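Local coordinates for pirin-like protein (Geobacillus kaustophilus, PDB 2P17) that is of unknown function but belongs to the iron-binding pirin family of the cupin clan, holding one iron ion per subunit, at residues R6-Q14 with G25-Y36. Residues are numbered along the deposited sequence; the frame is centred on the assembly and turned at random.
Sequences RIRRVKTVQ and GSVLEPGNWQEY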
loop_
_atom_site.group_PDB
_atom_site.type_symbol
_atom_site.label_atom_id
_atom_site.label_comp_id
_atom_site.label_asym_id
_atom_site.label_seq_id
_atom_site.Cartn_x
_atom_site.Cartn_y
_atom_site.Cartn_z
ATOM N N ARG A 6 -13.327 -12.469 4.605
ATOM C CA ARG A 6 -13.032 -13.497 3.617
ATOM C C ARG A 6 -12.203 -12.862 2.508
ATOM O O ARG A 6 -12.196 -11.633 2.347
ATOM C CB ARG A 6 -14.340 -14.048 3.023
ATOM C CG ARG A 6 -15.131 -14.958 3.946
ATOM C CD ARG A 6 -16.553 -15.141 3.443
ATOM N NE ARG A 6 -17.387 -13.985 3.764
ATOM C CZ ARG A 6 -17.785 -13.064 2.889
ATOM N NH1 ARG A 6 -17.445 -13.157 1.612
ATOM N NH2 ARG A 6 -18.537 -12.050 3.298
ATOM N N ILE A 7 -11.509 -13.697 1.742
ATOM C CA ILE A 7 -10.864 -13.270 0.516
ATOM C C ILE A 7 -11.848 -13.444 -0.635
ATOM O O ILE A 7 -12.237 -14.572 -0.978
ATOM C CB ILE A 7 -9.546 -14.047 0.250
ATOM C CG1 ILE A 7 -8.557 -13.868 1.422
ATOM C CG2 ILE A 7 -8.940 -13.618 -1.102
ATOM C CD1 ILE A 7 -8.325 -12.407 1.855
ATOM N N ARG A 8 -12.268 -12.325 -1.214
ATOM C CA ARG A 8 -13.301 -12.358 -2.251
ATOM C C ARG A 8 -12.736 -12.540 -3.657
ATOM O O ARG A 8 -13.473 -12.908 -4.580
ATOM C CB ARG A 8 -14.190 -11.122 -2.183
ATOM C CG ARG A 8 -13.464 -9.818 -2.429
ATOM C CD ARG A 8 -14.403 -8.611 -2.428
ATOM N NE ARG A 8 -13.631 -7.411 -2.711
ATOM C CZ ARG A 8 -13.362 -6.962 -3.933
ATOM N NH1 ARG A 8 -13.857 -7.592 -4.992
ATOM N NH2 ARG A 8 -12.614 -5.879 -4.097
ATOM N N ARG A 9 -11.437 -12.296 -3.821
ATOM C CA ARG A 9 -10.794 -12.438 -5.121
ATOM C C ARG A 9 -9.287 -12.524 -4.970
ATOM O O ARG A 9 -8.710 -11.858 -4.107
ATOM C CB ARG A 9 -11.162 -11.256 -6.021
ATOM C CG ARG A 9 -10.576 -11.330 -7.418
ATOM C CD ARG A 9 -11.316 -10.443 -8.399
ATOM N NE ARG A 9 -11.227 -9.025 -8.057
ATOM C CZ ARG A 9 -10.198 -8.233 -8.349
ATOM N NH1 ARG A 9 -9.118 -8.698 -8.973
ATOM N NH2 ARG A 9 -10.244 -6.953 -8.007
ATOM N N VAL A 10 -8.648 -13.343 -5.805
ATOM C CA VAL A 10 -7.194 -13.485 -5.802
ATOM C C VAL A 10 -6.633 -13.102 -7.171
ATOM O O VAL A 10 -6.871 -13.806 -8.161
ATOM C CB VAL A 10 -6.748 -14.933 -5.468
ATOM C CG1 VAL A 10 -5.220 -15.052 -5.492
ATOM C CG2 VAL A 10 -7.335 -15.396 -4.136
ATOM N N LYS A 11 -5.896 -11.993 -7.231
ATOM C CA LYS A 11 -5.305 -11.518 -8.487
ATOM C C LYS A 11 -3.824 -11.868 -8.571
ATOM O O LYS A 11 -3.070 -11.602 -7.633
ATOM C CB LYS A 11 -5.494 -9.992 -8.614
ATOM C CG LYS A 11 -4.609 -9.302 -9.648
ATOM C CD LYS A 11 -5.099 -9.513 -11.065
ATOM C CE LYS A 11 -4.262 -8.702 -12.053
ATOM N NZ LYS A 11 -4.619 -9.004 -13.485
ATOM N N THR A 12 -3.401 -12.430 -9.706
ATOM C CA THR A 12 -2.004 -12.736 -9.934
ATOM C C THR A 12 -1.455 -11.667 -10.866
ATOM O O THR A 12 -1.931 -11.533 -11.998
ATOM C CB THR A 12 -1.836 -14.140 -10.557
ATOM O OG1 THR A 12 -2.425 -15.112 -9.684
ATOM C CG2 THR A 12 -0.360 -14.465 -10.737
ATOM N N VAL A 13 -0.468 -10.906 -10.394
ATOM C CA VAL A 13 0.087 -9.810 -11.186
ATOM C C VAL A 13 0.823 -10.368 -12.400
ATOM O O VAL A 13 1.616 -11.303 -12.270
ATOM C CB VAL A 13 1.003 -8.900 -10.315
ATOM C CG1 VAL A 13 1.696 -7.824 -11.155
ATOM C CG2 VAL A 13 0.174 -8.250 -9.219
ATOM N N GLN A 14 0.515 -9.810 -13.574
ATOM C CA GLN A 14 1.181 -10.160 -14.830
ATOM C C GLN A 14 2.032 -8.968 -15.260
ATOM O O GLN A 14 1.498 -7.935 -15.680
ATOM C CB GLN A 14 0.161 -10.479 -15.940
ATOM C CG GLN A 14 -0.874 -11.552 -15.599
ATOM C CD GLN A 14 -1.840 -11.836 -16.744
ATOM O OE1 GLN A 14 -1.437 -12.277 -17.828
ATOM N NE2 GLN A 14 -3.124 -11.604 -16.500
ATOM N N GLY A 25 3.676 -3.849 -13.579
ATOM C CA GLY A 25 2.510 -4.736 -13.420
ATOM C C GLY A 25 1.377 -4.012 -12.742
ATOM O O GLY A 25 1.612 -3.228 -11.828
ATOM N N SER A 26 0.155 -4.257 -13.207
ATOM C CA SER A 26 -1.035 -3.669 -12.592
ATOM C C SER A 26 -1.548 -4.580 -11.486
ATOM O O SER A 26 -1.840 -5.757 -11.724
ATOM C CB SER A 26 -2.138 -3.396 -13.624
ATOM O OG SER A 26 -1.978 -2.097 -14.180
ATOM N N VAL A 27 -1.599 -4.042 -10.272
ATOM C CA VAL A 27 -2.108 -4.785 -9.121
ATOM C C VAL A 27 -3.587 -4.443 -8.933
ATOM O O VAL A 27 -4.449 -5.325 -8.841
ATOM C CB VAL A 27 -1.270 -4.514 -7.845
ATOM C CG1 VAL A 27 -1.684 -5.456 -6.719
ATOM C CG2 VAL A 27 0.245 -4.651 -8.129
ATOM N N LEU A 28 -3.865 -3.146 -8.880
ATOM C CA LEU A 28 -5.213 -2.623 -8.986
ATOM C C LEU A 28 -5.224 -1.807 -10.262
ATOM O O LEU A 28 -4.507 -0.795 -10.365
ATOM C CB LEU A 28 -5.555 -1.719 -7.785
ATOM C CG LEU A 28 -6.149 -2.362 -6.529
ATOM C CD1 LEU A 28 -5.186 -3.340 -5.874
ATOM C CD2 LEU A 28 -6.581 -1.274 -5.534
ATOM N N GLU A 29 -6.015 -2.256 -11.231
ATOM C CA GLU A 29 -6.118 -1.574 -12.514
ATOM C C GLU A 29 -6.855 -0.250 -12.343
ATOM O O GLU A 29 -7.719 -0.141 -11.462
ATOM C CB GLU A 29 -6.842 -2.465 -13.530
ATOM C CG GLU A 29 -8.376 -2.485 -13.414
ATOM C CD GLU A 29 -8.910 -3.375 -12.296
ATOM O OE1 GLU A 29 -8.107 -3.988 -11.559
ATOM O OE2 GLU A 29 -10.155 -3.465 -12.166
ATOM N N PRO A 30 -6.514 0.762 -13.164
ATOM C CA PRO A 30 -7.244 2.029 -13.117
ATOM C C PRO A 30 -8.653 1.895 -13.697
ATOM O O PRO A 30 -8.950 0.902 -14.363
ATOM C CB PRO A 30 -6.395 2.959 -13.989
ATOM C CG PRO A 30 -5.701 2.047 -14.943
ATOM C CD PRO A 30 -5.430 0.782 -14.169
ATOM N N GLY A 31 -9.503 2.883 -13.420
ATOM C CA GLY A 31 -10.857 2.932 -13.979
ATOM C C GLY A 31 -11.880 2.044 -13.297
ATOM O O GLY A 31 -12.945 1.770 -13.860
ATOM N N ASN A 32 -11.552 1.578 -12.095
ATOM C CA ASN A 32 -12.442 0.739 -11.301
ATOM C C ASN A 32 -12.582 1.299 -9.884
ATOM O O ASN A 32 -12.554 0.555 -8.900
ATOM C CB ASN A 32 -11.931 -0.705 -11.285
ATOM C CG ASN A 32 -12.969 -1.690 -10.778
ATOM O OD1 ASN A 32 -14.133 -1.329 -10.568
ATOM N ND2 ASN A 32 -12.553 -2.937 -10.567
ATOM N N TRP A 33 -12.767 2.620 -9.802
ATOM C CA TRP A 33 -12.887 3.323 -8.537
ATOM C C TRP A 33 -13.984 2.703 -7.685
ATOM O O TRP A 33 -13.876 2.665 -6.448
ATOM C CB TRP A 33 -13.172 4.822 -8.757
ATOM C CG TRP A 33 -14.622 5.136 -9.057
ATOM C CD1 TRP A 33 -15.196 5.222 -10.290
ATOM C CD2 TRP A 33 -15.681 5.370 -8.107
ATOM N NE1 TRP A 33 -16.536 5.494 -10.177
ATOM C CE2 TRP A 33 -16.860 5.598 -8.849
ATOM C CE3 TRP A 33 -15.745 5.411 -6.703
ATOM C CZ2 TRP A 33 -18.092 5.861 -8.241
ATOM C CZ3 TRP A 33 -16.978 5.679 -6.097
ATOM C CH2 TRP A 33 -18.130 5.904 -6.873
ATOM N N GLN A 34 -15.042 2.219 -8.346
ATOM C CA GLN A 34 -16.221 1.755 -7.630
ATOM C C GLN A 34 -15.942 0.511 -6.812
ATOM O O GLN A 34 -16.570 0.296 -5.786
ATOM C CB GLN A 34 -17.415 1.542 -8.578
ATOM C CG GLN A 34 -17.280 0.411 -9.594
ATOM C CD GLN A 34 -16.701 0.865 -10.922
ATOM O OE1 GLN A 34 -15.934 1.829 -10.998
ATOM N NE2 GLN A 34 -17.077 0.169 -11.987
ATOM N N GLU A 35 -14.987 -0.306 -7.261
ATOM C CA GLU A 35 -14.610 -1.487 -6.500
ATOM C C GLU A 35 -13.575 -1.194 -5.422
ATOM O O GLU A 35 -13.587 -1.839 -4.372
ATOM C CB GLU A 35 -14.088 -2.603 -7.422
ATOM C CG GLU A 35 -13.878 -3.937 -6.711
ATOM C CD GLU A 35 -13.299 -5.015 -7.608
ATOM O OE1 GLU A 35 -13.500 -4.952 -8.840
ATOM O OE2 GLU A 35 -12.650 -5.934 -7.062
ATOM N N TYR A 36 -12.668 -0.255 -5.699
ATOM C CA TYR A 36 -11.465 -0.109 -4.870
ATOM C C TYR A 36 -11.451 1.070 -3.911
ATOM O O TYR A 36 -10.547 1.165 -3.082
ATOM C CB TYR A 36 -10.231 -0.031 -5.761
ATOM C CG TYR A 36 -10.011 -1.230 -6.661
ATOM C CD1 TYR A 36 -10.172 -2.540 -6.191
ATOM C CD2 TYR A 36 -9.581 -1.047 -7.963
ATOM C CE1 TYR A 36 -9.944 -3.633 -7.030
ATOM C CE2 TYR A 36 -9.333 -2.137 -8.801
ATOM C CZ TYR A 36 -9.517 -3.414 -8.325
ATOM O OH TYR A 36 -9.263 -4.503 -9.162
HETATM O O HOH W 1 -7.079 -6.730 -9.574
HETATM O O HOH W 2 -1.429 -7.674 -13.693
HETATM O O HOH W 3 -0.132 -5.861 -15.596
#
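Arg-8 and Arg-9 converge on the carboxylate of Glu-35 where, in this two-domain pirin fold, the 6-14 part of strand 3-19 runs past its hairpin pairing with strand 22-26 and pairs antiparallel with strand 212-216. The carboxylate atom Glu-35 OE2 takes three N-H groups. Arg-8 meets it end-on with both terminal nitrogens: NH2 uses the anti lone pair of OE2, whereas NH1, 2.9 Å from OE2, comes from above the carboxylate plane. The two flat groups are steeply turned, 68° apart, yet OE2 lies in the guanidinium plane. Arg-9 arrives on the syn side but well out of the carboxylate plane, its NH2 2.8 Å from Glu-35 OE2 in a nearly straight bond (167°). A bend at chi3 (63°) turns the Arg-9 guanidinium so that NH2 also reaches the edge of the Tyr-36 ring, where a bent bond joins Arg-9 NH2 to Tyr-36 OH at 2.9 Å. That hydroxyl in turn donates to Glu-29 OE1. Asn-32, the N-cap residue of helix 33-36, bridges the two acids: its ND2 donates to Glu-29 OE2 and to Glu-35 OE1, while Glu-35 OE2 is left to the arginines. Phe-215 makes a cation-pi contact with Arg-9.

Nearer the turn of the hairpin, valine packing and bridging waters take over. Val-13 CG2 packs on Val-27 CG2 at 3.8 Å, while its CG1 rests on Gly-25 CA. One water links Gln-14 N to Ser-26 O, another Gln-14 O to Ser-26 N; a third accepts from Arg-9 NH1 and donates to Tyr-36 OH and Val-27 O.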